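Long-range contacts in ribosomal protein s2-related protein (PDB 2JH3), which binds a [4Fe-4S] cluster and probably acts as a chelatase that inserts metal into a tetrapyrrole such as sirohydrochlorin: residues 330-338 / 346-355; 125-135 / 242-253. One frame throughout, in Å; residues are numbered along the deposited sequence.

Contact 1 of 2, residues 330-338 / 346-355; sequences LRDLTARDE and RTWRTLPRGW
Glu-338 and Arg-353 form a salt bridge. Arg-353 grips the carboxylate side-on, Arg-353 NE to Glu-338 OE2 at 3.0 Å and NH2 to OE1, through the syn lone pairs, with the two planes only 19° apart. The anti lone pair of Glu-338 OE2 takes the backbone N of Arg-353 at 2.9 Å. A lysine in place of Glu-338 would probably leave that N-H without its acceptor and set two positive charges together. Arg-353 NH1 reaches Leu-426 O of the second subunit.

Arg-346 makes the other polar grip. Its chain is extended from CG to NE, which carries the guanidinium across to the end of helix 327-333. Arg-346 NH2 points almost straight (176°) at Thr-334 OG1, 2.9 Å away. Arg-346 NH1 bonds to Arg-331 O at 2.9 Å. Thr-334 OG1 in turn donates to Leu-330 O.

The apolar contacts centre on Trp-355. Thr-334 CG2 sits over one face of the indole, and Leu-330 CD1 meets Trp-355 CZ3 at 3.4 Å.

The Pro-352 ring makes van der Waals contact with backbone carbonyls, its CG 3.2 Å from Arg-336 O and near Leu-333 O.

Together these contacts fasten a helix C-terminus to the loop leading into strand 355-359, within the DR2241 stabilising domain. The same loop carries Trp-348 to the iron-sulfur cluster.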
loop_
_atom_site.group_PDB
_atom_site.type_symbol
_atom_site.label_atom_id
_atom_site.label_comp_id
_atom_site.label_asym_id
_atom_site.label_seq_id
_atom_site.Cartn_x
_atom_site.Cartn_y
_atom_site.Cartn_z
ATOM N N LEU A 330 4.470 -6.848 -21.372
ATOM C CA LEU A 330 3.438 -6.433 -20.413
ATOM C C LEU A 330 3.723 -6.955 -19.014
ATOM O O LEU A 330 3.614 -6.193 -18.052
ATOM C CB LEU A 330 2.097 -6.953 -20.874
ATOM C CG LEU A 330 0.855 -6.770 -19.984
ATOM C CD1 LEU A 330 0.723 -5.326 -19.601
ATOM C CD2 LEU A 330 -0.367 -7.213 -20.693
ATOM N N ARG A 331 4.050 -8.242 -18.906
ATOM C CA ARG A 331 4.460 -8.903 -17.659
ATOM C C ARG A 331 5.675 -8.224 -16.951
ATOM O O ARG A 331 5.614 -7.805 -15.763
ATOM C CB ARG A 331 4.665 -10.414 -17.913
ATOM C CG ARG A 331 5.184 -11.194 -16.678
ATOM C CD ARG A 331 6.712 -11.447 -16.761
ATOM N NE ARG A 331 6.920 -12.648 -17.616
ATOM C CZ ARG A 331 7.738 -12.750 -18.647
ATOM N NH1 ARG A 331 8.569 -11.805 -19.010
ATOM N NH2 ARG A 331 7.758 -13.864 -19.311
ATOM N N ASP A 332 6.712 -7.948 -17.739
ATOM C CA ASP A 332 7.873 -7.214 -17.229
ATOM C C ASP A 332 7.481 -5.802 -16.737
ATOM O O ASP A 332 7.939 -5.350 -15.717
ATOM C CB ASP A 332 8.897 -6.988 -18.347
ATOM C CG ASP A 332 9.556 -8.264 -18.865
ATOM O OD1 ASP A 332 9.321 -9.351 -18.337
ATOM O OD2 ASP A 332 10.355 -8.146 -19.820
ATOM N N LEU A 333 6.663 -5.072 -17.478
ATOM C CA LEU A 333 6.342 -3.729 -17.085
ATOM C C LEU A 333 5.436 -3.620 -15.833
ATOM O O LEU A 333 5.422 -2.576 -15.136
ATOM C CB LEU A 333 5.710 -2.946 -18.226
ATOM C CG LEU A 333 6.472 -1.772 -18.880
ATOM C CD1 LEU A 333 8.012 -1.978 -18.998
ATOM C CD2 LEU A 333 5.819 -1.452 -20.262
ATOM N N THR A 334 4.729 -4.671 -15.527
ATOM C CA THR A 334 3.808 -4.725 -14.384
ATOM C C THR A 334 4.363 -5.565 -13.221
ATOM O O THR A 334 3.678 -5.806 -12.205
ATOM C CB THR A 334 2.452 -5.282 -14.848
ATOM O OG1 THR A 334 2.598 -6.571 -15.443
ATOM C CG2 THR A 334 1.780 -4.334 -15.858
ATOM N N ALA A 335 5.622 -6.004 -13.363
ATOM C CA ALA A 335 6.258 -6.830 -12.365
ATOM C C ALA A 335 6.639 -6.053 -11.081
ATOM O O ALA A 335 6.772 -6.652 -9.998
ATOM C CB ALA A 335 7.503 -7.567 -12.954
ATOM N N ARG A 336 6.793 -4.744 -11.173
ATOM C CA ARG A 336 7.157 -3.935 -10.018
ATOM C C ARG A 336 6.183 -2.776 -9.887
ATOM O O ARG A 336 5.607 -2.315 -10.902
ATOM C CB ARG A 336 8.594 -3.389 -10.182
ATOM C CG ARG A 336 9.648 -4.505 -10.217
ATOM C CD ARG A 336 11.109 -3.998 -10.549
ATOM N NE ARG A 336 12.045 -5.152 -10.357
ATOM C CZ ARG A 336 12.546 -5.602 -9.181
ATOM N NH1 ARG A 336 12.250 -5.048 -7.985
ATOM N NH2 ARG A 336 13.326 -6.672 -9.166
ATOM N N ASP A 337 6.040 -2.299 -8.655
ATOM C CA ASP A 337 5.240 -1.142 -8.325
ATOM C C ASP A 337 6.006 0.139 -8.608
ATOM O O ASP A 337 7.178 0.110 -9.069
ATOM C CB ASP A 337 4.657 -1.218 -6.907
ATOM C CG ASP A 337 5.726 -1.028 -5.767
ATOM O OD1 ASP A 337 6.833 -0.501 -6.036
ATOM O OD2 ASP A 337 5.429 -1.413 -4.613
ATOM N N GLU A 338 5.342 1.271 -8.392
ATOM C CA GLU A 338 5.932 2.565 -8.716
ATOM C C GLU A 338 7.154 2.940 -7.870
ATOM O O GLU A 338 7.889 3.854 -8.250
ATOM C CB GLU A 338 4.850 3.681 -8.738
ATOM C CG GLU A 338 3.895 3.507 -9.956
ATOM C CD GLU A 338 2.713 4.441 -9.943
ATOM O OE1 GLU A 338 2.674 5.345 -9.092
ATOM O OE2 GLU A 338 1.834 4.327 -10.801
ATOM N N ARG A 346 -0.177 -10.391 -7.773
ATOM C CA ARG A 346 -0.417 -9.434 -8.856
ATOM C C ARG A 346 -1.768 -8.766 -8.740
ATOM O O ARG A 346 -2.042 -7.819 -9.433
ATOM C CB ARG A 346 -0.210 -10.152 -10.212
ATOM C CG ARG A 346 1.282 -10.194 -10.631
ATOM C CD ARG A 346 1.613 -11.025 -11.852
ATOM N NE ARG A 346 2.871 -10.588 -12.454
ATOM C CZ ARG A 346 3.038 -9.540 -13.238
ATOM N NH1 ARG A 346 4.256 -9.260 -13.670
ATOM N NH2 ARG A 346 2.003 -8.857 -13.738
ATOM N N THR A 347 -2.665 -9.301 -7.917
ATOM C CA THR A 347 -3.937 -8.637 -7.591
ATOM C C THR A 347 -3.855 -7.524 -6.495
ATOM O O THR A 347 -4.863 -6.982 -6.122
ATOM C CB THR A 347 -4.970 -9.619 -7.148
ATOM O OG1 THR A 347 -4.467 -10.520 -6.147
ATOM C CG2 THR A 347 -5.421 -10.428 -8.344
ATOM N N TRP A 348 -2.661 -7.244 -6.002
ATOM C CA TRP A 348 -2.473 -6.122 -5.113
ATOM C C TRP A 348 -2.741 -4.841 -5.862
ATOM O O TRP A 348 -2.475 -4.746 -7.066
ATOM C CB TRP A 348 -1.088 -6.147 -4.416
ATOM C CG TRP A 348 -1.134 -6.999 -3.224
ATOM C CD1 TRP A 348 -1.914 -8.120 -3.055
ATOM C CD2 TRP A 348 -0.350 -6.883 -2.055
ATOM N NE1 TRP A 348 -1.701 -8.649 -1.826
ATOM C CE2 TRP A 348 -0.770 -7.888 -1.177
ATOM C CE3 TRP A 348 0.573 -5.928 -1.601
ATOM C CZ2 TRP A 348 -0.200 -8.057 0.101
ATOM C CZ3 TRP A 348 1.103 -6.058 -0.342
ATOM C CH2 TRP A 348 0.710 -7.101 0.511
ATOM N N ARG A 349 -3.380 -3.892 -5.176
ATOM C CA ARG A 349 -3.722 -2.574 -5.727
ATOM C C ARG A 349 -2.491 -1.674 -5.867
ATOM O O ARG A 349 -2.412 -0.504 -5.356
ATOM C CB ARG A 349 -4.807 -1.950 -4.867
ATOM C CG ARG A 349 -5.756 -0.941 -5.617
ATOM C CD ARG A 349 -6.395 0.087 -4.663
ATOM N NE ARG A 349 -7.227 -0.647 -3.684
ATOM C CZ ARG A 349 -8.079 -0.082 -2.831
ATOM N NH1 ARG A 349 -8.199 1.218 -2.811
ATOM N NH2 ARG A 349 -8.759 -0.814 -1.982
ATOM N N THR A 350 -1.500 -2.169 -6.620
ATOM C CA THR A 350 -0.186 -1.541 -6.739
ATOM C C THR A 350 0.332 -1.601 -8.159
ATOM O O THR A 350 1.502 -1.382 -8.365
ATOM C CB THR A 350 0.805 -2.238 -5.838
ATOM O OG1 THR A 350 0.879 -3.590 -6.255
ATOM C CG2 THR A 350 0.358 -2.164 -4.363
ATOM N N LEU A 351 -0.558 -1.763 -9.160
ATOM C CA LEU A 351 -0.165 -1.861 -10.553
ATOM C C LEU A 351 0.379 -0.496 -10.877
ATOM O O LEU A 351 -0.194 0.480 -10.504
ATOM C CB LEU A 351 -1.355 -2.173 -11.445
ATOM C CG LEU A 351 -1.157 -2.642 -12.866
ATOM C CD1 LEU A 351 -0.542 -3.939 -12.797
ATOM C CD2 LEU A 351 -2.494 -2.693 -13.567
ATOM N N PRO A 352 1.515 -0.422 -11.537
ATOM C CA PRO A 352 2.054 0.853 -11.952
ATOM C C PRO A 352 1.346 1.472 -13.182
ATOM O O PRO A 352 0.721 0.787 -13.983
ATOM C CB PRO A 352 3.549 0.514 -12.200
ATOM C CG PRO A 352 3.478 -0.864 -12.758
ATOM C CD PRO A 352 2.371 -1.547 -11.952
ATOM N N ARG A 353 1.391 2.797 -13.220
ATOM C CA ARG A 353 0.938 3.597 -14.302
ATOM C C ARG A 353 2.038 3.726 -15.364
ATOM O O ARG A 353 3.155 3.298 -15.183
ATOM C CB ARG A 353 0.469 4.975 -13.825
ATOM C CG ARG A 353 -0.801 4.947 -13.050
ATOM C CD ARG A 353 -1.068 6.293 -12.363
ATOM N NE ARG A 353 -0.269 6.440 -11.160
ATOM C CZ ARG A 353 -0.298 7.459 -10.288
ATOM N NH1 ARG A 353 -1.076 8.499 -10.505
ATOM N NH2 ARG A 353 0.446 7.375 -9.175
ATOM N N GLY A 354 1.626 4.204 -16.520
ATOM C CA GLY A 354 2.572 4.673 -17.530
ATOM C C GLY A 354 2.837 3.829 -18.772
ATOM O O GLY A 354 3.626 4.207 -19.636
ATOM N N TRP A 355 2.051 2.791 -18.916
ATOM C CA TRP A 355 2.240 1.783 -19.948
ATOM C C TRP A 355 0.984 1.552 -20.770
ATOM O O TRP A 355 -0.132 1.893 -20.342
ATOM C CB TRP A 355 2.726 0.498 -19.306
ATOM C CG TRP A 355 1.709 -0.067 -18.325
ATOM C CD1 TRP A 355 1.658 0.185 -17.019
ATOM C CD2 TRP A 355 0.608 -0.961 -18.599
ATOM N NE1 TRP A 355 0.625 -0.437 -16.452
ATOM C CE2 TRP A 355 -0.075 -1.130 -17.403
ATOM C CE3 TRP A 355 0.134 -1.604 -19.745
ATOM C CZ2 TRP A 355 -1.205 -1.965 -17.287
ATOM C CZ3 TRP A 355 -0.968 -2.433 -19.636
ATOM C CH2 TRP A 355 -1.645 -2.577 -18.433
HETATM O O HOH W 1 2.502 1.229 -8.020
#

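Contact 2 of 2, residues 125-135 / 242-253; sequences AIAAQARDTLP and HVGGPVGEHPAV
Helix 122-133 runs past the end of strand 241-243 and the turn that follows it, with CA atoms 5.4 Å apart at Thr-133 and Gly-244 and 5.3 Å apart at Ala-125 and Ala-252. The helix packs on one side of a five-stranded parallel sheet in which 241-243 is an outermost strand. This is an alpha/beta layer of the chelatase (CbiX) type.

At the strand end, Pro-135 lies over one face of the His-242 ring. Pro-135 CD is 3.8 Å from the centroid of the His-242 ring, a CH-pi contact. Leu-134 CD2 approaches the same ring obliquely. Thr-133 straddles the backbone at Gly-244, with Thr-133 OG1 3.3 Å from Gly-244 CA. A CB on Gly-244 would run into that hydroxyl, which fits a glycine there. Thr-133 OG1 also donates to Gln-129 O, one turn back. The neighbouring strand 207-211 touches this side of the helix too, through Val-208 and Val-210.

At the other end the contact is apolar. Ala-125 CB meets Val-247 CG2 and Ala-252 CB, both at 4.1 Å. Val-247 turns CG2 to the helix because that branch lies anti to its backbone N.

His-250 stands between these groups. Pro-251 CD covers one face of its ring and Gln-129 N lies over the opposite face, while Ala-128 CB comes within 3.5 Å of His-250 CE1. ND1 accepts the capping bond from Ala-252 N. His-250 NE2 donates to Asp-132 OD2 at 2.7 Å and 171°, in the plane of the imidazole but from above the carboxylate plane.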
loop_
_atom_site.group_PDB
_atom_site.type_symbol
_atom_site.label_atom_id
_atom_site.label_comp_id
_atom_site.label_asym_id
_atom_site.label_seq_id
_atom_site.Cartn_x
_atom_site.Cartn_y
_atom_site.Cartn_z
ATOM N N ALA A 125 25.236 -27.930 -20.974
ATOM C CA ALA A 125 24.927 -26.527 -20.680
ATOM C C ALA A 125 26.066 -25.870 -19.851
ATOM O O ALA A 125 26.429 -24.753 -20.083
ATOM C CB ALA A 125 23.552 -26.412 -19.958
ATOM N N ILE A 126 26.584 -26.601 -18.871
ATOM C CA ILE A 126 27.726 -26.158 -18.064
ATOM C C ILE A 126 28.978 -25.916 -18.944
ATOM O O ILE A 126 29.507 -24.813 -18.943
ATOM C CB ILE A 126 28.086 -27.221 -17.012
ATOM C CG1 ILE A 126 27.014 -27.289 -15.915
ATOM C CG2 ILE A 126 29.541 -26.946 -16.433
ATOM C CD1 ILE A 126 27.095 -28.560 -15.021
ATOM N N ALA A 127 29.390 -26.929 -19.715
ATOM C CA ALA A 127 30.459 -26.766 -20.747
ATOM C C ALA A 127 30.241 -25.596 -21.679
ATOM O O ALA A 127 31.168 -24.801 -21.976
ATOM C CB ALA A 127 30.699 -28.064 -21.510
ATOM N N ALA A 128 29.017 -25.388 -22.108
ATOM C CA ALA A 128 28.807 -24.303 -23.053
ATOM C C ALA A 128 29.021 -22.955 -22.420
ATOM O O ALA A 128 29.653 -22.072 -23.010
ATOM C CB ALA A 128 27.454 -24.383 -23.635
ATOM N N GLN A 129 28.471 -22.773 -21.226
ATOM C CA GLN A 129 28.681 -21.556 -20.445
ATOM C C GLN A 129 30.198 -21.378 -20.181
ATOM O O GLN A 129 30.712 -20.264 -20.261
ATOM C CB GLN A 129 27.867 -21.656 -19.154
ATOM C CG GLN A 129 27.926 -20.522 -18.186
ATOM C CD GLN A 129 27.653 -19.180 -18.805
ATOM O OE1 GLN A 129 26.619 -18.598 -18.582
ATOM N NE2 GLN A 129 28.611 -18.663 -19.563
ATOM N N ALA A 130 30.892 -22.460 -19.865
ATOM C CA ALA A 130 32.329 -22.385 -19.579
ATOM C C ALA A 130 33.062 -21.829 -20.812
ATOM O O ALA A 130 33.826 -20.848 -20.718
ATOM C CB ALA A 130 32.861 -23.752 -19.208
ATOM N N ARG A 131 32.769 -22.420 -21.974
ATOM C CA ARG A 131 33.443 -22.031 -23.221
ATOM C C ARG A 131 33.137 -20.622 -23.565
ATOM O O ARG A 131 34.022 -19.890 -23.992
ATOM C CB ARG A 131 33.050 -22.953 -24.357
ATOM C CG ARG A 131 33.581 -24.351 -24.176
ATOM C CD ARG A 131 33.324 -25.224 -25.394
ATOM N NE ARG A 131 31.900 -25.292 -25.753
ATOM C CZ ARG A 131 31.079 -26.339 -25.570
ATOM N NH1 ARG A 131 31.490 -27.490 -25.035
ATOM N NH2 ARG A 131 29.799 -26.223 -25.948
ATOM N N ASP A 132 31.898 -20.208 -23.340
ATOM C CA ASP A 132 31.493 -18.843 -23.671
ATOM C C ASP A 132 32.171 -17.828 -22.772
ATOM O O ASP A 132 32.306 -16.659 -23.123
ATOM C CB ASP A 132 29.970 -18.671 -23.549
ATOM C CG ASP A 132 29.179 -19.490 -24.591
ATOM O OD1 ASP A 132 29.814 -20.150 -25.457
ATOM O OD2 ASP A 132 27.908 -19.456 -24.512
ATOM N N THR A 133 32.566 -18.270 -21.585
ATOM C CA THR A 133 33.139 -17.388 -20.576
ATOM C C THR A 133 34.654 -17.111 -20.837
ATOM O O THR A 133 35.146 -16.030 -20.503
ATOM C CB THR A 133 32.848 -17.962 -19.144
ATOM O OG1 THR A 133 31.421 -17.939 -18.902
ATOM C CG2 THR A 133 33.551 -17.185 -18.076
ATOM N N LEU A 134 35.352 -18.050 -21.470
ATOM C CA LEU A 134 36.779 -17.874 -21.833
ATOM C C LEU A 134 37.045 -16.750 -22.848
ATOM O O LEU A 134 36.181 -16.454 -23.698
ATOM C CB LEU A 134 37.333 -19.160 -22.420
ATOM C CG LEU A 134 37.128 -20.388 -21.562
ATOM C CD1 LEU A 134 37.687 -21.587 -22.284
ATOM C CD2 LEU A 134 37.784 -20.222 -20.179
ATOM N N PRO A 135 38.252 -16.122 -22.774
ATOM C CA PRO A 135 38.633 -15.119 -23.781
ATOM C C PRO A 135 38.655 -15.898 -25.061
ATOM O O PRO A 135 39.226 -17.000 -25.085
ATOM C CB PRO A 135 40.043 -14.688 -23.354
ATOM C CG PRO A 135 40.144 -15.081 -21.933
ATOM C CD PRO A 135 39.345 -16.337 -21.809
ATOM N N HIS A 242 38.479 -16.879 -14.838
ATOM C CA HIS A 242 37.342 -16.285 -15.542
ATOM C C HIS A 242 35.993 -16.688 -14.886
ATOM O O HIS A 242 35.678 -17.864 -14.710
ATOM C CB HIS A 242 37.406 -16.639 -17.020
ATOM C CG HIS A 242 38.783 -16.506 -17.594
ATOM N ND1 HIS A 242 39.321 -15.288 -17.965
ATOM C CD2 HIS A 242 39.739 -17.436 -17.820
ATOM C CE1 HIS A 242 40.553 -15.488 -18.415
ATOM N NE2 HIS A 242 40.831 -16.780 -18.332
ATOM N N VAL A 243 35.207 -15.683 -14.529
ATOM C CA VAL A 243 33.934 -15.920 -13.882
ATOM C C VAL A 243 32.716 -15.741 -14.814
ATOM O O VAL A 243 32.442 -14.649 -15.353
ATOM C CB VAL A 243 33.811 -15.084 -12.618
ATOM C CG1 VAL A 243 32.449 -15.371 -11.887
ATOM C CG2 VAL A 243 34.973 -15.437 -11.700
ATOM N N GLY A 244 32.005 -16.862 -14.956
ATOM C CA GLY A 244 30.792 -16.968 -15.771
ATOM C C GLY A 244 29.607 -16.637 -14.887
ATOM O O GLY A 244 29.688 -16.657 -13.641
ATOM N N GLY A 245 28.531 -16.265 -15.559
ATOM C CA GLY A 245 27.236 -16.113 -14.941
ATOM C C GLY A 245 26.665 -17.491 -14.706
ATOM O O GLY A 245 27.215 -18.473 -15.179
ATOM N N PRO A 246 25.545 -17.548 -13.982
ATOM C CA PRO A 246 24.830 -18.741 -13.586
ATOM C C PRO A 246 24.389 -19.487 -14.780
ATOM O O PRO A 246 23.951 -18.869 -15.748
ATOM C CB PRO A 246 23.627 -18.197 -12.834
ATOM C CG PRO A 246 24.012 -16.961 -12.367
ATOM C CD PRO A 246 24.895 -16.355 -13.434
ATOM N N VAL A 247 24.507 -20.802 -14.729
ATOM C CA VAL A 247 24.263 -21.622 -15.880
ATOM C C VAL A 247 22.792 -21.528 -16.291
ATOM O O VAL A 247 22.461 -21.616 -17.488
ATOM C CB VAL A 247 24.645 -23.092 -15.642
ATOM C CG1 VAL A 247 23.789 -23.768 -14.563
ATOM C CG2 VAL A 247 24.520 -23.877 -16.918
ATOM N N GLY A 248 21.941 -21.283 -15.293
ATOM C CA GLY A 248 20.494 -21.190 -15.483
ATOM C C GLY A 248 20.133 -20.122 -16.484
ATOM O O GLY A 248 19.040 -20.140 -17.001
ATOM N N GLU A 249 21.036 -19.184 -16.759
ATOM C CA GLU A 249 20.718 -18.105 -17.655
ATOM C C GLU A 249 21.222 -18.385 -19.094
ATOM O O GLU A 249 21.003 -17.588 -20.002
ATOM C CB GLU A 249 21.286 -16.783 -17.114
ATOM C CG GLU A 249 21.223 -16.565 -15.546
ATOM C CD GLU A 249 19.861 -16.115 -14.981
ATOM O OE1 GLU A 249 18.825 -16.609 -15.485
ATOM O OE2 GLU A 249 19.827 -15.280 -14.022
ATOM N N HIS A 250 21.826 -19.540 -19.328
ATOM C CA HIS A 250 22.363 -19.864 -20.621
ATOM C C HIS A 250 21.280 -20.436 -21.606
ATOM O O HIS A 250 20.498 -21.280 -21.244
ATOM C CB HIS A 250 23.509 -20.869 -20.439
ATOM C CG HIS A 250 24.424 -20.959 -21.622
ATOM N ND1 HIS A 250 24.289 -21.916 -22.609
ATOM C CD2 HIS A 250 25.494 -20.204 -21.979
ATOM C CE1 HIS A 250 25.208 -21.724 -23.539
ATOM N NE2 HIS A 250 25.950 -20.686 -23.183
ATOM N N PRO A 251 21.305 -20.038 -22.888
ATOM C CA PRO A 251 20.209 -20.519 -23.767
ATOM C C PRO A 251 20.167 -22.028 -23.906
ATOM O O PRO A 251 19.156 -22.589 -24.320
ATOM C CB PRO A 251 20.503 -19.874 -25.114
ATOM C CG PRO A 251 21.548 -18.756 -24.809
ATOM C CD PRO A 251 22.288 -19.212 -23.611
ATOM N N ALA A 252 21.268 -22.685 -23.572
ATOM C CA ALA A 252 21.345 -24.131 -23.716
ATOM C C ALA A 252 20.413 -24.843 -22.755
ATOM O O ALA A 252 20.085 -25.992 -22.981
ATOM C CB ALA A 252 22.774 -24.598 -23.501
ATOM N N VAL A 253 19.956 -24.172 -21.697
ATOM C CA VAL A 253 19.059 -24.864 -20.743
ATOM C C VAL A 253 17.713 -25.218 -21.355
ATOM O O VAL A 253 17.107 -26.179 -20.921
ATOM C CB VAL A 253 18.879 -24.126 -19.391
ATOM C CG1 VAL A 253 20.186 -24.186 -18.580
ATOM C CG2 VAL A 253 18.547 -22.692 -19.574
#

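How the contacts relate
The contacts follow one another along the chain. Contact 2 closes at Val-253, well before contact 1 opens at Leu-330. Their centres are 32 Å apart and their nearest atoms about 12 Å, so they do not touch. Contact 2 joins parts of the chelatase-like region and lies away from the cluster site. Contact 1 belongs to the DR2241 stabilising domain and borders the cluster. Trp-348 touches the iron-sulfur cluster, and the side chain of Arg-346 is about 9 Å from it and about 9 Å from that of the ligand Cys-425. Contact 1 also meets the second subunit, whereas no other chain of the assembly touches contact 2.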